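Local structure of galactose mutarotase related enzyme (Lactobacillus acidophilus, 3DCD) at residues V12-H17 against I91-K96; F109-N114 against E124-V129. The protein is of unknown function but probably binds carbohydrate and may act as a sugar isomerase of the aldose 1-epimerase kind. All blocks are in the same frame, centred on the assembly; numbering follows the deposited sequence.

Interaction 1 (V12-H17 against I91-K96)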
# COMPACT_ATOMS: atom_id res chain seq x y z
N VAL A 12 2.00 -5.54 16.86
CA VAL A 12 2.20 -4.60 15.76
C VAL A 12 2.72 -3.30 16.34
O VAL A 12 2.15 -2.78 17.31
CB VAL A 12 0.88 -4.34 14.98
CG1 VAL A 12 1.13 -3.39 13.79
CG2 VAL A 12 0.26 -5.66 14.49
N VAL A 13 3.78 -2.77 15.73
CA VAL A 13 4.32 -1.48 16.12
C VAL A 13 4.15 -0.51 14.96
O VAL A 13 4.51 -0.83 13.82
CB VAL A 13 5.82 -1.58 16.48
CG1 VAL A 13 6.36 -0.18 16.84
CG2 VAL A 13 6.05 -2.55 17.62
N ILE A 14 3.64 0.68 15.26
CA ILE A 14 3.35 1.67 14.22
C ILE A 14 3.85 3.07 14.64
O ILE A 14 3.70 3.46 15.80
CB ILE A 14 1.84 1.75 13.95
CG1 ILE A 14 1.26 0.34 13.75
CG2 ILE A 14 1.57 2.63 12.73
CD1 ILE A 14 -0.10 0.18 14.32
N SER A 15 4.41 3.81 13.70
CA SER A 15 4.96 5.15 13.97
C SER A 15 3.96 6.22 13.61
O SER A 15 3.23 6.11 12.62
CB SER A 15 6.25 5.38 13.16
OG SER A 15 6.74 6.71 13.34
N ASP A 16 3.92 7.29 14.40
CA ASP A 16 3.08 8.41 14.06
C ASP A 16 3.65 9.18 12.85
O ASP A 16 2.95 10.01 12.26
CB ASP A 16 2.83 9.32 15.25
CG ASP A 16 4.11 9.87 15.87
OD1 ASP A 16 5.23 9.57 15.42
OD2 ASP A 16 3.98 10.65 16.83
N HIS A 17 4.91 8.90 12.51
CA HIS A 17 5.50 9.43 11.30
C HIS A 17 4.99 8.64 10.10
O HIS A 17 5.33 7.46 9.93
CB HIS A 17 7.02 9.41 11.35
CG HIS A 17 7.65 10.19 10.25
ND1 HIS A 17 8.20 9.60 9.13
CD2 HIS A 17 7.78 11.52 10.06
CE1 HIS A 17 8.64 10.53 8.31
NE2 HIS A 17 8.40 11.71 8.85
N ILE A 91 -5.70 1.54 16.89
CA ILE A 91 -5.10 2.89 16.94
C ILE A 91 -5.51 3.65 15.69
O ILE A 91 -5.59 3.08 14.61
CB ILE A 91 -3.56 2.84 17.15
CG1 ILE A 91 -2.96 4.23 17.33
CG2 ILE A 91 -2.86 2.06 16.00
CD1 ILE A 91 -1.61 4.22 18.01
N THR A 92 -5.81 4.93 15.86
CA THR A 92 -6.21 5.76 14.74
C THR A 92 -5.31 6.97 14.74
O THR A 92 -5.19 7.65 15.74
CB THR A 92 -7.70 6.21 14.86
OG1 THR A 92 -8.54 5.05 14.91
CG2 THR A 92 -8.13 7.10 13.67
N PHE A 93 -4.65 7.17 13.60
CA PHE A 93 -3.84 8.35 13.33
C PHE A 93 -4.63 9.36 12.48
O PHE A 93 -5.35 9.00 11.55
CB PHE A 93 -2.55 7.95 12.59
CG PHE A 93 -1.68 6.99 13.37
CD1 PHE A 93 -0.73 7.48 14.26
CD2 PHE A 93 -1.82 5.61 13.20
CE1 PHE A 93 0.08 6.59 15.00
CE2 PHE A 93 -1.03 4.72 13.92
CZ PHE A 93 -0.07 5.21 14.82
N LEU A 94 -4.45 10.63 12.82
CA LEU A 94 -5.13 11.69 12.14
C LEU A 94 -4.14 12.72 11.62
O LEU A 94 -3.26 13.19 12.35
CB LEU A 94 -6.12 12.36 13.10
CG LEU A 94 -6.82 13.66 12.69
CD1 LEU A 94 -7.67 13.53 11.45
CD2 LEU A 94 -7.64 14.20 13.90
N LEU A 95 -4.33 13.08 10.36
CA LEU A 95 -3.59 14.17 9.73
C LEU A 95 -4.58 15.16 9.11
O LEU A 95 -5.47 14.76 8.35
CB LEU A 95 -2.62 13.64 8.67
CG LEU A 95 -1.86 14.67 7.81
CD1 LEU A 95 -0.83 15.45 8.67
CD2 LEU A 95 -1.20 14.02 6.59
N LYS A 96 -4.41 16.43 9.44
CA LYS A 96 -5.17 17.50 8.82
C LYS A 96 -4.26 18.30 7.90
O LYS A 96 -3.03 18.25 8.04
CB LYS A 96 -5.76 18.44 9.88
CG LYS A 96 -6.79 17.79 10.80
CD LYS A 96 -7.23 18.72 11.90
CE LYS A 96 -8.22 18.00 12.80
NZ LYS A 96 -8.71 18.85 13.92
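Two layers of the galactose mutarotase-like beta fold face each other here: Ile14 and Asp16, on and just after strand 10-15 of the small N-terminal antiparallel sheet, pack on Ile91 and Phe93 of strand 90-96, near one margin of the large antiparallel sheet. The two short segments run almost parallel, their axes 12° apart, but at 9.8 Å they are too distant to be sheet neighbours; they meet mainly through side chains, and no hydrogen bond passes between them. Phe93 lies at the centre of the contact, touching Ile14, Ser15 and Asp16. Its CG stands anti to its own carbonyl carbon (chi1 -60°), and the ring reaches across to the other layer. Ile14 meets the far end of that ring with its CG2 branch, 3.5 Å from Phe93 CE2, approaching obliquely. The Ile14 and Ile91 side chains pass each other in opposite directions, with Ile14 CD1 3.7 Å from Ile91 CG2. Ile14 thus sets one branch against Phe93 and the other against Ile91. Ala19 and Phe81 also pack against Phe93, and Ile21 against Ile14, extending the apolar layer. Where strand 10-15 ends, the chain bends in an ST turn: Ser15 OG accepts the backbone N-H of His17 at 3.0 Å. Asp16 turns its carboxylate away from the ring, and its OD1 is hydrogen-bonded to Met1 N. Backbone atoms complete the seat of the ring: Ser15 O lies over one face, 4.0 Å from Phe93 CE1, while Asp16 CA comes obliquely to within 3.6 Å of Phe93 CE1.

Interaction 2 (F109-N114 against E124-V129)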
# COMPACT_ATOMS: atom_id res chain seq x y z
N PHE A 109 -8.70 18.92 4.57
CA PHE A 109 -9.15 17.54 4.76
C PHE A 109 -8.88 17.06 6.18
O PHE A 109 -8.10 17.67 6.92
CB PHE A 109 -8.43 16.60 3.77
CG PHE A 109 -6.92 16.61 3.92
CD1 PHE A 109 -6.13 17.46 3.15
CD2 PHE A 109 -6.29 15.79 4.86
CE1 PHE A 109 -4.75 17.50 3.31
CE2 PHE A 109 -4.91 15.82 5.03
CZ PHE A 109 -4.14 16.67 4.25
N GLU A 110 -9.53 15.95 6.53
CA GLU A 110 -9.13 15.12 7.66
C GLU A 110 -8.83 13.74 7.09
O GLU A 110 -9.71 13.12 6.49
CB GLU A 110 -10.25 15.04 8.71
CG GLU A 110 -10.56 16.36 9.42
CD GLU A 110 -11.68 16.24 10.46
OE1 GLU A 110 -12.35 15.18 10.53
OE2 GLU A 110 -11.88 17.21 11.21
N PHE A 111 -7.60 13.26 7.26
CA PHE A 111 -7.19 11.93 6.78
C PHE A 111 -6.86 11.04 7.97
O PHE A 111 -5.94 11.34 8.72
CB PHE A 111 -5.96 12.05 5.87
CG PHE A 111 -5.45 10.71 5.34
CD1 PHE A 111 -6.33 9.71 4.95
CD2 PHE A 111 -4.07 10.49 5.19
CE1 PHE A 111 -5.86 8.45 4.44
CE2 PHE A 111 -3.59 9.27 4.67
CZ PHE A 111 -4.48 8.25 4.29
N ARG A 112 -7.62 9.96 8.12
CA ARG A 112 -7.43 9.05 9.24
C ARG A 112 -6.97 7.68 8.74
O ARG A 112 -7.53 7.14 7.79
CB ARG A 112 -8.73 8.90 10.03
CG ARG A 112 -9.03 10.09 10.95
CD ARG A 112 -10.42 9.93 11.60
NE ARG A 112 -10.70 11.03 12.51
CZ ARG A 112 -11.22 12.20 12.12
NH1 ARG A 112 -11.53 12.41 10.85
NH2 ARG A 112 -11.43 13.14 13.02
N VAL A 113 -5.93 7.15 9.39
CA VAL A 113 -5.46 5.80 9.15
C VAL A 113 -5.67 5.02 10.45
O VAL A 113 -5.06 5.33 11.49
CB VAL A 113 -3.96 5.74 8.70
CG1 VAL A 113 -3.55 4.29 8.42
CG2 VAL A 113 -3.76 6.57 7.42
N ASN A 114 -6.57 4.05 10.38
CA ASN A 114 -6.89 3.24 11.53
C ASN A 114 -6.33 1.85 11.32
O ASN A 114 -6.50 1.27 10.25
CB ASN A 114 -8.40 3.14 11.73
CG ASN A 114 -8.78 2.06 12.76
OD1 ASN A 114 -8.65 2.26 13.96
ND2 ASN A 114 -9.24 0.93 12.27
N GLU A 124 -5.99 -2.16 7.86
CA GLU A 124 -5.46 -0.81 7.63
C GLU A 124 -6.56 -0.05 6.91
O GLU A 124 -6.84 -0.30 5.74
CB GLU A 124 -4.19 -0.87 6.78
CG GLU A 124 -3.66 0.53 6.34
CD GLU A 124 -2.26 0.45 5.72
OE1 GLU A 124 -1.52 -0.53 5.99
OE2 GLU A 124 -1.90 1.38 4.97
N ASN A 125 -7.23 0.85 7.63
CA ASN A 125 -8.46 1.46 7.13
C ASN A 125 -8.22 2.93 6.89
O ASN A 125 -7.68 3.62 7.75
CB ASN A 125 -9.61 1.30 8.13
CG ASN A 125 -9.88 -0.15 8.52
OD1 ASN A 125 -9.97 -0.49 9.71
ND2 ASN A 125 -10.01 -1.00 7.53
N PHE A 126 -8.68 3.41 5.74
CA PHE A 126 -8.56 4.82 5.38
C PHE A 126 -9.91 5.54 5.49
O PHE A 126 -10.94 5.02 5.05
CB PHE A 126 -8.06 4.96 3.95
CG PHE A 126 -6.74 4.27 3.70
CD1 PHE A 126 -5.63 4.51 4.54
CD2 PHE A 126 -6.60 3.38 2.63
CE1 PHE A 126 -4.40 3.86 4.30
CE2 PHE A 126 -5.37 2.74 2.38
CZ PHE A 126 -4.27 2.99 3.21
N SER A 127 -9.88 6.74 6.04
CA SER A 127 -11.02 7.62 6.04
C SER A 127 -10.54 8.99 5.63
O SER A 127 -9.62 9.54 6.24
CB SER A 127 -11.64 7.66 7.43
OG SER A 127 -12.52 8.76 7.55
N VAL A 128 -11.17 9.55 4.60
CA VAL A 128 -10.87 10.92 4.15
C VAL A 128 -12.16 11.76 4.24
O VAL A 128 -13.18 11.38 3.69
CB VAL A 128 -10.34 10.91 2.69
CG1 VAL A 128 -10.00 12.31 2.21
CG2 VAL A 128 -9.09 10.01 2.57
N VAL A 129 -12.10 12.88 4.95
CA VAL A 129 -13.21 13.83 4.99
C VAL A 129 -12.80 15.11 4.29
O VAL A 129 -11.79 15.72 4.65
CB VAL A 129 -13.63 14.14 6.46
CG1 VAL A 129 -14.79 15.15 6.49
CG2 VAL A 129 -14.02 12.83 7.17
O HOH W 1 -11.21 11.10 8.32
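Arg112 and Ser127 face each other as a hydrogen-bonded antiparallel pair, and the arginine side chain rises from it. Arg112 CB lies 4.1 Å from Ser127 CB; from CG to NE the chain is extended, lifting the guanidinium above the strands. NE forms a salt bridge with Glu84. NH1 donates to Glu110 OE1 at 2.9 Å, close to the guanidinium plane but 38° out of the carboxylate plane, and NH2 adds a weak bond to the same oxygen. Also in the guanidinium plane, a water accepts from Arg112 NH1 and donates to Glu110 O and Ser127 OG, tying both strands together; Ser127 OG is hydrogen-bonded to Glu282 OE2 as well. Below, Arg112 N meets Ser127 O at 2.8 Å, almost straight (176°). On the opposite face the pairs Phe111-Val128 and Val113-Phe126 are apolar. Phe111 CG lies anti to its backbone N (chi1 179°), bringing the ring's CD1 to 3.7 Å from Val128 CG2 and its CZ to 3.9 Å from Phe126 CD1. Val113 CG2 comes to the edge of the Phe126 ring. Phe50 stacks on Phe111. Six backbone hydrogen bonds in three reciprocal pairs join strands 109-118 and 121-130, consecutive in the chain, as an antiparallel beta hairpin with a mostly polar and a mostly apolar face.

The two interactions lie about 10 Å apart, centre to centre, on the same side of the chain's centre, and strand 90-96 connects them. It neighbours strand 109-118 in the large antiparallel sheet, which continues through 121-130 to 282-292. Probable backbone hydrogen bonds, Leu95 O to Phe111 N and Phe93 N to Val113 O, join the contacts directly. In sequence they come in series: interaction 1 closes with 91-96 before the hairpin of interaction 2 opens, helix 99-104 lying between. Interaction 1 sets the N-terminal three-stranded sheet against strand 90-96, whereas interaction 2 joins the next two strands of the large sheet, further in from its margin.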